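Local coordinates for protein 6-phosphogluconolactonase (Trypanosoma cruzi, PDB 6VYE) that probably hydrolyses 6-phosphogluconolactone to 6-phosphogluconate, the second step of the oxidative branch of the pentose phosphate pathway, at residues H69-K72 and A76-F79; V33-A38 and W44-A49; V27-I32 and Y60-E65. All coordinates share one frame; numbering follows the deposited sequence.

Contact 1 of 3, residues H69-K72 and A76-F79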
loop_
_atom_site.group_PDB
_atom_site.type_symbol
_atom_site.label_atom_id
_atom_site.label_comp_id
_atom_site.label_asym_id
_atom_site.label_seq_id
_atom_site.Cartn_x
_atom_site.Cartn_y
_atom_site.Cartn_z
ATOM N N HIS A 69 -17.282 8.116 -12.674
ATOM C CA HIS A 69 -18.514 8.687 -12.096
ATOM C C HIS A 69 -18.549 8.407 -10.583
ATOM O O HIS A 69 -18.924 9.297 -9.807
ATOM C CB HIS A 69 -19.755 8.142 -12.819
ATOM C CG HIS A 69 -20.972 8.840 -12.332
ATOM N ND1 HIS A 69 -21.749 8.334 -11.289
ATOM C CD2 HIS A 69 -21.490 10.041 -12.659
ATOM C CE1 HIS A 69 -22.734 9.195 -11.057
ATOM N NE2 HIS A 69 -22.584 10.246 -11.861
ATOM N N LEU A 70 -18.172 7.194 -10.199
ATOM C CA LEU A 70 -18.193 6.732 -8.806
ATOM C C LEU A 70 -17.178 7.555 -8.011
ATOM O O LEU A 70 -17.502 7.907 -6.880
ATOM C CB LEU A 70 -17.877 5.240 -8.781
ATOM C CG LEU A 70 -17.762 4.603 -7.407
ATOM C CD1 LEU A 70 -19.041 4.784 -6.619
ATOM C CD2 LEU A 70 -17.441 3.127 -7.528
ATOM N N LEU A 71 -16.014 7.856 -8.595
ATOM C CA LEU A 71 -14.854 8.466 -7.875
ATOM C C LEU A 71 -14.910 9.997 -7.920
ATOM O O LEU A 71 -14.576 10.656 -6.890
ATOM C CB LEU A 71 -13.556 7.921 -8.480
ATOM C CG LEU A 71 -13.403 6.402 -8.391
ATOM C CD1 LEU A 71 -12.086 5.954 -8.984
ATOM C CD2 LEU A 71 -13.575 5.885 -6.971
ATOM N N LYS A 72 -15.297 10.568 -9.053
ATOM C CA LYS A 72 -15.301 12.038 -9.263
ATOM C C LYS A 72 -16.634 12.630 -8.787
ATOM O O LYS A 72 -16.598 13.452 -7.872
ATOM C CB LYS A 72 -14.984 12.362 -10.724
ATOM C CG LYS A 72 -15.253 13.790 -11.187
ATOM C CD LYS A 72 -14.906 13.921 -12.659
ATOM C CE LYS A 72 -14.256 15.232 -13.019
ATOM N NZ LYS A 72 -15.220 16.346 -13.015
ATOM N N ALA A 76 -16.379 8.719 -3.907
ATOM C CA ALA A 76 -16.351 7.444 -3.162
ATOM C C ALA A 76 -15.036 7.223 -2.396
ATOM O O ALA A 76 -15.098 6.514 -1.360
ATOM C CB ALA A 76 -16.625 6.309 -4.091
ATOM N N LEU A 77 -13.928 7.845 -2.804
ATOM C CA LEU A 77 -12.569 7.531 -2.281
ATOM C C LEU A 77 -11.788 8.814 -1.993
ATOM O O LEU A 77 -11.829 9.782 -2.792
ATOM C CB LEU A 77 -11.779 6.653 -3.273
ATOM C CG LEU A 77 -12.191 5.176 -3.358
ATOM C CD1 LEU A 77 -11.353 4.412 -4.374
ATOM C CD2 LEU A 77 -12.141 4.465 -2.024
ATOM N N ARG A 78 -11.012 8.750 -0.919
ATOM C CA ARG A 78 -9.978 9.740 -0.565
ATOM C C ARG A 78 -8.644 9.003 -0.677
ATOM O O ARG A 78 -8.432 7.975 0.001
ATOM C CB ARG A 78 -10.272 10.337 0.812
ATOM C CG ARG A 78 -9.512 11.617 1.079
ATOM C CD ARG A 78 -9.615 11.994 2.564
ATOM N NE ARG A 78 -10.985 12.376 2.936
ATOM C CZ ARG A 78 -11.560 13.549 2.655
ATOM N NH1 ARG A 78 -10.931 14.489 1.968
ATOM N NH2 ARG A 78 -12.797 13.775 3.025
ATOM N N PHE A 79 -7.840 9.475 -1.618
ATOM C CA PHE A 79 -6.613 8.817 -2.093
ATOM C C PHE A 79 -5.429 9.334 -1.272
ATOM O O PHE A 79 -5.088 10.533 -1.364
ATOM C CB PHE A 79 -6.444 9.063 -3.596
ATOM C CG PHE A 79 -7.513 8.435 -4.464
ATOM C CD1 PHE A 79 -7.391 7.118 -4.868
ATOM C CD2 PHE A 79 -8.598 9.180 -4.911
ATOM C CE1 PHE A 79 -8.365 6.525 -5.656
ATOM C CE2 PHE A 79 -9.577 8.593 -5.705
ATOM C CZ PHE A 79 -9.417 7.285 -6.126
HETATM O O HOH W 1 -13.099 9.271 -5.327
#

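Contact 2 of 3, residues V33-A38 and W44-A49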
loop_
_atom_site.group_PDB
_atom_site.type_symbol
_atom_site.label_atom_id
_atom_site.label_comp_id
_atom_site.label_asym_id
_atom_site.label_seq_id
_atom_site.Cartn_x
_atom_site.Cartn_y
_atom_site.Cartn_z
ATOM N N VAL A 33 -14.168 -1.729 -5.810
ATOM C CA VAL A 33 -15.564 -1.277 -6.093
ATOM C C VAL A 33 -16.532 -2.008 -5.163
ATOM O O VAL A 33 -17.384 -1.331 -4.616
ATOM C CB VAL A 33 -15.931 -1.417 -7.579
ATOM C CG1 VAL A 33 -17.418 -1.187 -7.847
ATOM C CG2 VAL A 33 -15.096 -0.468 -8.422
ATOM N N GLU A 34 -16.377 -3.309 -4.960
ATOM C CA GLU A 34 -17.205 -4.100 -4.017
ATOM C C GLU A 34 -17.115 -3.500 -2.613
ATOM O O GLU A 34 -18.168 -3.428 -1.942
ATOM C CB GLU A 34 -16.714 -5.550 -3.915
ATOM C CG GLU A 34 -17.350 -6.482 -4.918
ATOM C CD GLU A 34 -16.663 -7.831 -5.075
ATOM O OE1 GLU A 34 -15.704 -8.142 -4.289
ATOM O OE2 GLU A 34 -17.058 -8.551 -6.009
ATOM N N ILE A 35 -15.901 -3.129 -2.160
ATOM C CA ILE A 35 -15.707 -2.571 -0.797
ATOM C C ILE A 35 -16.438 -1.217 -0.758
ATOM O O ILE A 35 -17.071 -0.919 0.236
ATOM C CB ILE A 35 -14.200 -2.453 -0.452
ATOM C CG1 ILE A 35 -13.549 -3.836 -0.325
ATOM C CG2 ILE A 35 -13.995 -1.601 0.789
ATOM C CD1 ILE A 35 -12.050 -3.780 -0.303
ATOM N N ILE A 36 -16.357 -0.420 -1.820
ATOM C CA ILE A 36 -17.027 0.914 -1.870
ATOM C C ILE A 36 -18.533 0.694 -1.705
ATOM O O ILE A 36 -19.144 1.306 -0.820
ATOM C CB ILE A 36 -16.695 1.674 -3.162
ATOM C CG1 ILE A 36 -15.224 2.095 -3.195
ATOM C CG2 ILE A 36 -17.643 2.871 -3.322
ATOM C CD1 ILE A 36 -14.747 2.610 -4.522
ATOM N N HIS A 37 -19.120 -0.193 -2.502
ATOM C CA HIS A 37 -20.595 -0.399 -2.530
ATOM C C HIS A 37 -21.124 -1.095 -1.272
ATOM O O HIS A 37 -22.355 -1.006 -1.033
ATOM C CB HIS A 37 -20.997 -1.139 -3.788
ATOM C CG HIS A 37 -20.795 -0.298 -4.998
ATOM N ND1 HIS A 37 -21.041 1.063 -4.962
ATOM C CD2 HIS A 37 -20.409 -0.602 -6.256
ATOM C CE1 HIS A 37 -20.795 1.576 -6.161
ATOM N NE2 HIS A 37 -20.366 0.578 -6.961
ATOM N N ALA A 38 -20.270 -1.774 -0.509
ATOM C CA ALA A 38 -20.649 -2.488 0.733
ATOM C C ALA A 38 -20.817 -1.468 1.850
ATOM O O ALA A 38 -21.419 -1.813 2.848
ATOM C CB ALA A 38 -19.603 -3.526 1.104
ATOM N N TRP A 44 -18.671 7.460 2.985
ATOM C CA TRP A 44 -17.813 7.951 1.881
ATOM C C TRP A 44 -17.366 9.372 2.228
ATOM O O TRP A 44 -18.090 10.119 2.889
ATOM C CB TRP A 44 -18.522 7.885 0.530
ATOM C CG TRP A 44 -19.003 6.533 0.110
ATOM C CD1 TRP A 44 -18.973 5.355 0.812
ATOM C CD2 TRP A 44 -19.631 6.240 -1.153
ATOM N NE1 TRP A 44 -19.556 4.366 0.066
ATOM C CE2 TRP A 44 -19.965 4.868 -1.140
ATOM C CE3 TRP A 44 -19.972 7.012 -2.270
ATOM C CZ2 TRP A 44 -20.604 4.248 -2.212
ATOM C CZ3 TRP A 44 -20.591 6.399 -3.335
ATOM C CH2 TRP A 44 -20.922 5.041 -3.295
ATOM N N PRO A 45 -16.164 9.805 1.797
ATOM C CA PRO A 45 -15.256 8.972 1.019
ATOM C C PRO A 45 -14.492 8.001 1.916
ATOM O O PRO A 45 -14.077 8.385 3.005
ATOM C CB PRO A 45 -14.265 9.967 0.390
ATOM C CG PRO A 45 -14.269 11.136 1.358
ATOM C CD PRO A 45 -15.659 11.178 1.976
ATOM N N LEU A 46 -14.312 6.778 1.425
ATOM C CA LEU A 46 -13.485 5.760 2.097
ATOM C C LEU A 46 -12.013 6.077 1.820
ATOM O O LEU A 46 -11.634 6.387 0.650
ATOM C CB LEU A 46 -13.872 4.371 1.582
ATOM C CG LEU A 46 -15.338 3.951 1.735
ATOM C CD1 LEU A 46 -15.496 2.546 1.218
ATOM C CD2 LEU A 46 -15.789 3.980 3.190
ATOM N N SER A 47 -11.185 5.910 2.846
ATOM C CA SER A 47 -9.720 6.152 2.764
ATOM C C SER A 47 -9.049 4.975 2.038
ATOM O O SER A 47 -9.205 3.826 2.455
ATOM C CB SER A 47 -9.158 6.426 4.131
ATOM O OG SER A 47 -9.550 5.432 5.040
ATOM N N ILE A 48 -8.330 5.255 0.963
ATOM C CA ILE A 48 -7.467 4.241 0.291
ATOM C C ILE A 48 -6.001 4.711 0.329
ATOM O O ILE A 48 -5.740 5.852 0.017
ATOM C CB ILE A 48 -7.968 3.960 -1.124
ATOM C CG1 ILE A 48 -7.182 2.795 -1.726
ATOM C CG2 ILE A 48 -7.920 5.214 -1.995
ATOM C CD1 ILE A 48 -7.857 2.140 -2.885
ATOM N N ALA A 49 -5.062 3.817 0.620
ATOM C CA ALA A 49 -3.627 4.104 0.499
ATOM C C ALA A 49 -3.140 3.354 -0.742
ATOM O O ALA A 49 -3.293 2.094 -0.759
ATOM C CB ALA A 49 -2.883 3.708 1.740
#

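Contact 3 of 3, residues V27-I32 and Y60-E65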
loop_
_atom_site.group_PDB
_atom_site.type_symbol
_atom_site.label_atom_id
_atom_site.label_comp_id
_atom_site.label_asym_id
_atom_site.label_seq_id
_atom_site.Cartn_x
_atom_site.Cartn_y
_atom_site.Cartn_z
ATOM N N VAL A 27 -9.331 -7.821 -11.332
ATOM C CA VAL A 27 -9.780 -8.391 -10.025
ATOM C C VAL A 27 -9.606 -7.360 -8.897
ATOM O O VAL A 27 -10.463 -7.310 -8.028
ATOM C CB VAL A 27 -9.048 -9.710 -9.708
ATOM C CG1 VAL A 27 -9.435 -10.235 -8.338
ATOM C CG2 VAL A 27 -9.328 -10.763 -10.782
ATOM N N ALA A 28 -8.546 -6.564 -8.906
ATOM C CA ALA A 28 -8.251 -5.584 -7.845
ATOM C C ALA A 28 -9.300 -4.476 -7.895
ATOM O O ALA A 28 -9.866 -4.111 -6.854
ATOM C CB ALA A 28 -6.864 -5.026 -8.012
ATOM N N CYS A 29 -9.577 -3.994 -9.095
ATOM C CA CYS A 29 -10.633 -3.009 -9.383
ATOM C C CYS A 29 -11.993 -3.511 -8.881
ATOM O O CYS A 29 -12.696 -2.736 -8.171
ATOM C CB CYS A 29 -10.665 -2.739 -10.879
ATOM S SG CYS A 29 -11.835 -1.426 -11.293
ATOM N N LYS A 30 -12.333 -4.771 -9.139
ATOM C CA LYS A 30 -13.639 -5.365 -8.736
ATOM C C LYS A 30 -13.719 -5.361 -7.202
ATOM O O LYS A 30 -14.760 -4.945 -6.635
ATOM C CB LYS A 30 -13.794 -6.792 -9.278
ATOM C CG LYS A 30 -15.120 -7.475 -8.958
ATOM C CD LYS A 30 -15.331 -8.796 -9.675
ATOM C CE LYS A 30 -16.707 -9.394 -9.445
ATOM N NZ LYS A 30 -16.855 -10.745 -10.050
ATOM N N LYS A 31 -12.647 -5.814 -6.553
ATOM C CA LYS A 31 -12.557 -5.858 -5.072
ATOM C C LYS A 31 -12.763 -4.435 -4.518
ATOM O O LYS A 31 -13.575 -4.296 -3.604
ATOM C CB LYS A 31 -11.219 -6.459 -4.623
ATOM C CG LYS A 31 -11.112 -6.695 -3.119
ATOM C CD LYS A 31 -12.337 -7.386 -2.554
ATOM C CE LYS A 31 -12.044 -8.370 -1.456
ATOM N NZ LYS A 31 -13.293 -9.038 -1.029
ATOM N N ILE A 32 -12.005 -3.442 -5.007
ATOM C CA ILE A 32 -12.123 -2.042 -4.502
ATOM C C ILE A 32 -13.563 -1.539 -4.654
ATOM O O ILE A 32 -14.125 -1.029 -3.666
ATOM C CB ILE A 32 -11.094 -1.098 -5.156
ATOM C CG1 ILE A 32 -9.669 -1.412 -4.706
ATOM C CG2 ILE A 32 -11.441 0.362 -4.882
ATOM C CD1 ILE A 32 -8.620 -0.966 -5.704
ATOM N N TYR A 60 -5.332 1.781 -11.724
ATOM C CA TYR A 60 -5.770 3.196 -11.604
ATOM C C TYR A 60 -6.313 3.701 -12.939
ATOM O O TYR A 60 -7.302 4.496 -12.899
ATOM C CB TYR A 60 -4.673 4.108 -11.059
ATOM C CG TYR A 60 -4.028 3.649 -9.787
ATOM C CD1 TYR A 60 -4.664 2.795 -8.914
ATOM C CD2 TYR A 60 -2.751 4.094 -9.462
ATOM C CE1 TYR A 60 -4.053 2.393 -7.735
ATOM C CE2 TYR A 60 -2.105 3.656 -8.325
ATOM C CZ TYR A 60 -2.759 2.806 -7.454
ATOM O OH TYR A 60 -2.093 2.408 -6.338
ATOM N N SER A 61 -5.752 3.231 -14.064
ATOM C CA SER A 61 -6.238 3.562 -15.427
ATOM C C SER A 61 -7.581 2.872 -15.640
ATOM O O SER A 61 -8.455 3.470 -16.258
ATOM C CB SER A 61 -5.272 3.148 -16.498
ATOM O OG SER A 61 -3.987 3.622 -16.149
ATOM N N LEU A 62 -7.707 1.642 -15.173
ATOM C CA LEU A 62 -8.983 0.901 -15.224
ATOM C C LEU A 62 -10.061 1.660 -14.428
ATOM O O LEU A 62 -11.132 1.871 -15.008
ATOM C CB LEU A 62 -8.726 -0.516 -14.715
ATOM C CG LEU A 62 -9.890 -1.493 -14.800
ATOM C CD1 LEU A 62 -10.559 -1.474 -16.185
ATOM C CD2 LEU A 62 -9.398 -2.889 -14.464
ATOM N N LEU A 63 -9.781 2.110 -13.193
ATOM C CA LEU A 63 -10.730 2.894 -12.351
ATOM C C LEU A 63 -11.156 4.155 -13.110
ATOM O O LEU A 63 -12.361 4.520 -13.048
ATOM C CB LEU A 63 -10.090 3.251 -10.996
ATOM C CG LEU A 63 -9.946 2.093 -10.010
ATOM C CD1 LEU A 63 -9.007 2.425 -8.857
ATOM C CD2 LEU A 63 -11.288 1.674 -9.465
ATOM N N HIS A 64 -10.202 4.802 -13.791
ATOM C CA HIS A 64 -10.411 6.075 -14.518
ATOM C C HIS A 64 -11.332 5.842 -15.719
ATOM O O HIS A 64 -12.214 6.673 -15.937
ATOM C CB HIS A 64 -9.085 6.682 -14.992
ATOM C CG HIS A 64 -9.268 8.010 -15.640
ATOM N ND1 HIS A 64 -9.317 8.172 -17.013
ATOM C CD2 HIS A 64 -9.447 9.239 -15.105
ATOM C CE1 HIS A 64 -9.498 9.454 -17.292
ATOM N NE2 HIS A 64 -9.589 10.128 -16.145
ATOM N N GLU A 65 -11.131 4.759 -16.461
ATOM C CA GLU A 65 -11.907 4.456 -17.689
ATOM C C GLU A 65 -13.302 3.932 -17.304
ATOM O O GLU A 65 -14.247 4.242 -18.026
ATOM C CB GLU A 65 -11.217 3.427 -18.600
ATOM C CG GLU A 65 -9.719 3.613 -18.859
ATOM C CD GLU A 65 -9.142 5.006 -19.117
ATOM O OE1 GLU A 65 -7.877 5.159 -18.958
ATOM O OE2 GLU A 65 -9.931 5.942 -19.472
#

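Contact 1 of 3, residues H69-K72 and A76-F79
L71 and L77 lie side by side with their side chains pointing the same way, and the two meet through one methyl each: CD2 of L71 comes to 3.7 Å from CD1 of L77. The other L71 methyl takes a different neighbour. Its CD1 reaches the rim of the F79 ring close to the ring plane, 4.1 Å from CZ, and the two side chains cross at about a right angle. The leucine thus forks between an aliphatic partner and an aromatic edge. L71 can do this because CG stands anti to its carbonyl carbon (chi1 -60°), which carries both methyls across to the strand. One face of the F79 ring is taken by L77, whose CB sits 3.7 Å above the ring plane toward the rim, so face and edge are used by two different leucines.

At the turn, A76 aims its CB at the helix and packs against CD1 of L70 at 3.8 Å. The same residue is tied through its backbone: A76 N donates to L70 O over 3.3 Å, bent to 140° at the hydrogen and tilted 15° from the carbonyl plane. One water extends this polar seam by donating to L71 O at 2.6 Å and to L77 O at 2.9 Å, thereby bridging two carbonyls that could not bond to each other.

The contact closes the short connection from helix 68-73 into strand 77-85. Helix 24-38 adds I36 against L70, A76 and L77, while helix 95-104 brings L103 to both L71 and F79. Strand 46-50 runs alongside, its L46 exchanging backbone hydrogen bonds with A76 and R78 and its I48 and L50 packing on F79.

Contact 2 of 3, residues V33-A38 and W44-A49
The last turns of helix 24-38 stand beside the start of strand 46-50, with I36 and L46 the nearest backbone pair at 7.2 Å between CA atoms, so the side chains of W44 and L46 reach across to the helix, partly onto its backbone. W44, in the loop just before the strand, sends its indole across to I36. The branch methyl CG2 of I36 sits over one indole face, 3.4 Å above the plane and displaced toward the rim by the six-membered ring, with CZ2 its nearest atom. The two side chains cross at about a right angle, a methyl packed on an aromatic face near its rim. In I36, CG2 is anti to the backbone N while CG1 takes the place beside it (chi1 -68°), and this turns the methyl toward the tryptophan.

The carbonyl of the same isoleucine lies at the indole edge, near the ring plane, where NE1 of W44 gives I36 O a weak hydrogen bond of 3.2 Å, bent to 130°. NE1 has a second weak acceptor in S39 O, just beyond the helix segment. H37 adds a looser touch, its ND1 lying 4.2 Å from CZ2 of W44 in an oblique approach, while its NE2 bonds a glycerol probably left from crystallisation.

L46 points toward the helix and inserts CD1 against the backbone, 3.8 Å from CA of I36 and 3.9 Å from O of I35. Beyond the segments, L70 of helix 68-73 also touches H37 and W44.

Chemically, the contact is apolar packing with one polar thread: the indole N-H, shared between two main-chain carbonyls near the helix end, finds acceptors without a straight bond to I36, while the ring's face serves the hydrophobic side. W44 ties the helix to the loop, and L46 to the strand itself.

Contact 3 of 3, residues V27-I32 and Y60-E65
C29 meets two consecutive leucines of the facing helix, L62 along CB and SG and L63 at SG. SG touches CD2 of L63 at 3.6 Å, and CB rests on CD2 of L62 at 3.8 Å. CG of L62 also stands 4.0 Å from SG, so the L62 branch lies along the cysteine side chain while L63 meets the sulfur. No hydrogen bond passes between the two segments; the joint is made of van der Waals contacts between the cysteine side chain and the ends of two leucines.

The torsions account for this division. With SG extended anti to the backbone N of C29 (chi1 -175°), the sulfur reaches outward from helix 24-38 into the opposing side chains. L63 places CG anti to its carbonyl carbon (chi1 -73°), which brings its CD2 to the sulfur, whereas CD2 of L62 comes to CB of the same cysteine. The backbones are correspondingly close here, C29 and L63 being 6.6 Å apart between CA atoms, a spacing that a small residue such as cysteine allows.

Regular helical bonds fix both backbones, among them I32 N to A28 O at 2.9 Å and H64 N to Y60 O at 3.0 Å. On the far side of helix 54-66, NE2 of H64 bonds D106. Separately, OH of Y60 bonds the backbone O of S51.

L59, just ahead of Y60 on that helix, widens the interface by touching A28, C29 and I32. Behind helix 24-38 lies the mixed sheet: A28 packs on L223 and I260, and I32 on I221, from strands 219-224 and 256-262. Helix 95-104 backs the other partner, with M98 and L103 against Y60, leaving helix 54-66 packed between two helices.

All three contacts lie on the same side of the chain's centre. Centres of contacts 1 and 2 are about 8 Å apart, and each lies about 12 Å from that of contact 3. Helix 24-38 serves contacts 2 and 3 in successive turns, while contacts 1 and 2 meet in the mixed sheet, where strands 46-50 and 77-85 are parallel neighbours joined by R78 bonding L46 and I48. Along the chain, contact 2 falls within the span of contact 3, and contact 1 follows both. Contacts 1 and 2 join helices 68-73 and 24-38 to adjacent strands, and contact 3 joins helix 24-38 to helix 54-66, an alpha/beta arrangement consistent with the Rossmann-like family of this hydrolase.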